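Local coordinates for protein time interval measuring enzyme TIME (Bombyx mori, PDB 2E47) that probably converts superoxide radicals to hydrogen peroxide and oxygen, as a glycosylated copper/zinc superoxide dismutase carrying one copper and one zinc ion per subunit, at residues 34-39 with 98-103; 127-132 with 141-146. One frame throughout, in Å; residues are numbered along the deposited sequence.

Contact 1 comes first along the chain and is complete before contact 2 begins; their centres lie about 19 Å apart, and the nearest atoms are still about 10 Å from each other. Contact 1 (34-39 with 98-103) joins two neighbouring strands at one end of the antiparallel sheet order, on the barrel wall, with its middle about 11 Å from the centre of the chain. Contact 2 (127-132 with 141-146) belongs to the long connection between strands 120-124 and 147-155, folded back on itself beside the metals. One contact therefore builds barrel framework, while the other shapes the loop whose Asp128 reaches histidines of both the copper and the zinc site.

Contact 1: 34-39 with 98-103; sequences HVQGGI and YSRIDL
Strands 34-39 and 98-103 run antiparallel, their axes 4.4 Å apart at closest approach, and Val35, Gly37 and Ile39 each exchange a pair of N-H...O bonds with Leu103, Ile101 and Ser99 respectively. Between these hydrogen-bonded pairs sit Gln36-Asp102 and Gly38-Arg100, the non-hydrogen-bonded ones. On the face carrying Val35, Ile39, Ile101 and Leu103 the packing is mainly apolar: CD1 of Ile39 meets CD1 of Ile101 at 3.6 Å, and Ile101 CG2 reaches Val35 CG1 from its other branch. Val35 and Leu103 lie alongside, CG2 3.6 Å from CD1. Ser99 shares this face, its OG hydrogen-bonded to Val92 O. Val91 and Ile23 also touch Ile101, so this side looks into the barrel.

The other face is polar. His34 has its CG anti to the backbone N (chi1 -169°), which swings the ring over to strand 98-103, where NE2 donates to Asp102 OD2 at 2.6 Å. The bond is nearly straight (168°) and lies in the ring plane, although ring and carboxylate are turned 40° apart. Gln36 CG sits over one ring face. Asp102 OD1, for its part, forms a long salt bridge of 3.7 Å with Arg100 NH2. The bent arginine chain lays its guanidinium face over Gly37 N, with NH2 3.8 Å from Gln36 CB. Beyond it, Tyr98 CE1 approaches Gly38 CA at 4.0 Å; a CB on that glycine would sit tight against the ring.

Mostly apolar inside and polar outside, this antiparallel pairing is part of the Greek-key beta-barrel of Cu/Zn superoxide dismutases.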
# COMPACT_ATOMS: atom_id res chain seq x y z
N HIS A 34 -7.92 16.47 -0.38
CA HIS A 34 -7.14 17.15 -1.40
C HIS A 34 -6.17 16.11 -1.93
O HIS A 34 -5.31 15.58 -1.18
CB HIS A 34 -6.41 18.34 -0.78
CG HIS A 34 -5.80 19.26 -1.78
ND1 HIS A 34 -4.89 20.24 -1.43
CD2 HIS A 34 -5.99 19.38 -3.11
CE1 HIS A 34 -4.53 20.91 -2.51
NE2 HIS A 34 -5.19 20.41 -3.55
N VAL A 35 -6.28 15.83 -3.22
CA VAL A 35 -5.37 14.93 -3.97
C VAL A 35 -4.38 15.73 -4.79
O VAL A 35 -4.77 16.56 -5.58
CB VAL A 35 -6.24 14.04 -4.92
CG1 VAL A 35 -5.42 12.96 -5.68
CG2 VAL A 35 -7.41 13.38 -4.14
N GLN A 36 -3.09 15.55 -4.61
CA GLN A 36 -2.16 16.31 -5.43
C GLN A 36 -0.90 15.51 -5.82
O GLN A 36 -0.53 14.56 -5.16
CB GLN A 36 -1.79 17.66 -4.78
CG GLN A 36 -1.84 17.70 -3.27
CD GLN A 36 -1.41 19.03 -2.62
OE1 GLN A 36 -1.11 20.09 -3.28
NE2 GLN A 36 -1.42 19.00 -1.30
N GLY A 37 -0.21 15.92 -6.86
CA GLY A 37 1.06 15.30 -7.16
C GLY A 37 1.33 15.49 -8.61
O GLY A 37 0.74 16.39 -9.25
N GLY A 38 2.19 14.63 -9.14
CA GLY A 38 2.74 14.84 -10.47
C GLY A 38 3.02 13.47 -10.96
O GLY A 38 3.40 12.63 -10.17
N ILE A 39 2.82 13.24 -12.26
CA ILE A 39 3.15 11.94 -12.88
C ILE A 39 3.84 12.34 -14.16
O ILE A 39 3.46 13.32 -14.75
CB ILE A 39 1.89 11.12 -13.19
CG1 ILE A 39 1.07 10.88 -11.91
CG2 ILE A 39 2.21 9.77 -13.84
CD1 ILE A 39 -0.31 10.31 -12.33
N TYR A 98 4.15 15.46 -18.69
CA TYR A 98 4.01 15.68 -17.28
C TYR A 98 2.54 16.02 -16.90
O TYR A 98 1.90 16.82 -17.57
CB TYR A 98 4.93 16.80 -16.84
CG TYR A 98 4.62 17.30 -15.47
CD1 TYR A 98 5.05 16.62 -14.34
CD2 TYR A 98 3.89 18.48 -15.29
CE1 TYR A 98 4.74 17.11 -13.05
CE2 TYR A 98 3.58 18.97 -14.01
CZ TYR A 98 4.02 18.28 -12.91
OH TYR A 98 3.72 18.76 -11.64
N SER A 99 2.04 15.43 -15.81
CA SER A 99 0.70 15.68 -15.35
C SER A 99 0.79 16.21 -13.92
O SER A 99 1.33 15.53 -13.04
CB SER A 99 -0.12 14.42 -15.29
OG SER A 99 -1.37 14.76 -14.69
N ARG A 100 0.20 17.37 -13.71
CA ARG A 100 0.03 18.01 -12.43
C ARG A 100 -1.36 17.60 -11.96
O ARG A 100 -2.33 17.91 -12.61
CB ARG A 100 0.06 19.55 -12.62
CG ARG A 100 0.62 20.36 -11.44
CD ARG A 100 -0.18 20.31 -10.16
NE ARG A 100 0.66 19.77 -9.06
CZ ARG A 100 0.40 19.81 -7.75
NH1 ARG A 100 1.25 19.23 -6.90
NH2 ARG A 100 -0.69 20.38 -7.26
N ILE A 101 -1.45 16.86 -10.86
CA ILE A 101 -2.73 16.57 -10.26
C ILE A 101 -3.05 17.53 -9.09
O ILE A 101 -2.24 17.73 -8.17
CB ILE A 101 -2.75 15.11 -9.75
CG1 ILE A 101 -2.47 14.14 -10.90
CG2 ILE A 101 -4.08 14.78 -9.04
CD1 ILE A 101 -2.05 12.77 -10.33
N ASP A 102 -4.24 18.12 -9.10
CA ASP A 102 -4.60 19.01 -8.04
C ASP A 102 -6.10 19.14 -7.96
O ASP A 102 -6.73 19.94 -8.68
CB ASP A 102 -3.95 20.37 -8.24
CG ASP A 102 -4.20 21.33 -7.06
OD1 ASP A 102 -3.68 22.49 -7.07
OD2 ASP A 102 -4.91 20.93 -6.10
N LEU A 103 -6.70 18.38 -7.07
CA LEU A 103 -8.15 18.35 -7.03
C LEU A 103 -8.62 18.04 -5.64
O LEU A 103 -7.87 17.50 -4.81
CB LEU A 103 -8.72 17.34 -8.01
CG LEU A 103 -8.39 15.87 -7.71
CD1 LEU A 103 -9.28 15.12 -6.68
CD2 LEU A 103 -8.39 15.07 -9.00

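Contact 2: 127-132 with 141-146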
# COMPACT_ATOMS: atom_id res chain seq x y z
N ALA A 127 -8.76 7.81 -21.82
CA ALA A 127 -9.64 8.70 -21.09
C ALA A 127 -10.86 7.98 -20.50
O ALA A 127 -11.38 7.05 -21.08
CB ALA A 127 -10.10 9.86 -21.99
N ASP A 128 -11.28 8.43 -19.35
CA ASP A 128 -12.55 7.98 -18.75
C ASP A 128 -13.68 8.76 -19.47
O ASP A 128 -13.62 9.98 -19.51
CB ASP A 128 -12.50 8.42 -17.29
CG ASP A 128 -13.66 7.88 -16.43
OD1 ASP A 128 -13.42 7.78 -15.20
OD2 ASP A 128 -14.78 7.61 -16.95
N ASP A 129 -14.72 8.06 -19.98
CA ASP A 129 -15.82 8.74 -20.71
C ASP A 129 -17.02 9.05 -19.77
O ASP A 129 -18.11 9.48 -20.20
CB ASP A 129 -16.24 7.86 -21.90
CG ASP A 129 -16.99 6.58 -21.47
OD1 ASP A 129 -17.13 5.68 -22.33
OD2 ASP A 129 -17.43 6.45 -20.28
N TYR A 130 -16.78 8.82 -18.49
CA TYR A 130 -17.63 9.23 -17.37
C TYR A 130 -18.97 8.52 -17.37
O TYR A 130 -19.92 9.01 -16.75
CB TYR A 130 -17.81 10.73 -17.28
CG TYR A 130 -16.58 11.58 -17.32
CD1 TYR A 130 -15.55 11.44 -16.36
CD2 TYR A 130 -16.43 12.57 -18.32
CE1 TYR A 130 -14.40 12.27 -16.39
CE2 TYR A 130 -15.29 13.34 -18.39
CZ TYR A 130 -14.29 13.21 -17.41
OH TYR A 130 -13.18 14.03 -17.48
N GLY A 131 -19.04 7.37 -18.03
CA GLY A 131 -20.28 6.57 -18.12
C GLY A 131 -21.33 7.17 -19.07
O GLY A 131 -22.48 6.81 -19.02
N LYS A 132 -20.92 8.07 -19.95
CA LYS A 132 -21.85 8.87 -20.76
C LYS A 132 -21.92 8.40 -22.22
O LYS A 132 -22.75 8.90 -23.03
CB LYS A 132 -21.45 10.33 -20.73
CG LYS A 132 -21.46 10.90 -19.36
CD LYS A 132 -20.90 12.30 -19.35
CE LYS A 132 -21.08 12.91 -17.93
NZ LYS A 132 -19.88 13.70 -17.60
N THR A 141 -16.74 1.10 -16.14
CA THR A 141 -15.36 1.43 -16.11
C THR A 141 -15.08 2.76 -16.78
O THR A 141 -13.97 3.22 -16.77
CB THR A 141 -14.50 0.36 -16.85
OG1 THR A 141 -14.87 0.34 -18.23
CG2 THR A 141 -14.67 -1.07 -16.25
N GLY A 142 -16.07 3.34 -17.45
CA GLY A 142 -15.74 4.55 -18.21
C GLY A 142 -15.00 4.31 -19.53
O GLY A 142 -14.65 5.29 -20.20
N ASN A 143 -14.87 3.03 -19.93
CA ASN A 143 -14.15 2.61 -21.13
C ASN A 143 -12.71 3.20 -21.11
O ASN A 143 -12.25 3.80 -22.12
CB ASN A 143 -14.94 3.11 -22.37
CG ASN A 143 -14.40 2.58 -23.71
OD1 ASN A 143 -14.54 3.25 -24.75
ND2 ASN A 143 -13.81 1.42 -23.69
N ALA A 144 -12.03 3.11 -19.96
CA ALA A 144 -10.69 3.76 -19.87
C ALA A 144 -9.58 2.83 -20.28
O ALA A 144 -8.39 3.22 -20.41
CB ALA A 144 -10.45 4.45 -18.45
N GLY A 145 -9.96 1.58 -20.53
CA GLY A 145 -9.05 0.63 -21.16
C GLY A 145 -8.13 -0.03 -20.15
O GLY A 145 -8.46 -0.09 -18.98
N GLY A 146 -6.97 -0.50 -20.62
CA GLY A 146 -6.01 -1.24 -19.82
C GLY A 146 -5.35 -0.32 -18.80
O GLY A 146 -5.55 0.91 -18.79
O HOH W 1 -12.32 6.16 -23.32
O HOH W 2 -16.00 5.77 -24.58
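Asp129 lays its carboxylate against the Gly142 carbonyl, with OD2 3.0 Å from that oxygen. The setting is the long loop next to the metal sites, the electrostatic loop of Cu/Zn superoxide dismutases, folded back here on either side of helix 138-141. Two acceptors this close probably depend on donors around them: Asp129 N donates to Gly142 O at 2.8 Å, in the carbonyl plane and on a lone pair. With chi1 at 71°, CG stands between the backbone N and carbonyl carbon, which brings the carboxylate back over the same acceptor. Its OD2 takes Gly131 N in an Asx turn and is hydrogen-bonded to Ser138 OG, with OD1 likewise bonded to Ser133 OG. Cut back to an alanine, this position would lose the carboxylate, and Gly131 N, the two serines and a bridging water would probably be left without this partner, with the type I' turn from Asp129 to Lys132 less firmly held.

Asp128 closes a second Asx turn, its OD2 accepting from Tyr130 N at 2.8 Å, 33° out of the carboxylate plane. CG lies anti to the backbone N, and the two oxygens then reach His75 NE2 through OD2 and His50 NE2 through OD1: a second-shell carboxylate bridging a zinc ligand and a copper ligand, consistent with fixing how both rings are turned. Gly142 CA lies 3.4 Å from Asp128 OD2, and a side chain there would clash with that oxygen.

Asn143 crosses Asp129 at about a right angle, its CB 3.4 Å from Asp129 OD1. Water links the segments twice. One molecule donates to Asp129 OD1 and Asn143 OD1; the other donates to Ala127 O and Asn143 O, 2.6 Å from each of these two carbonyl oxygens.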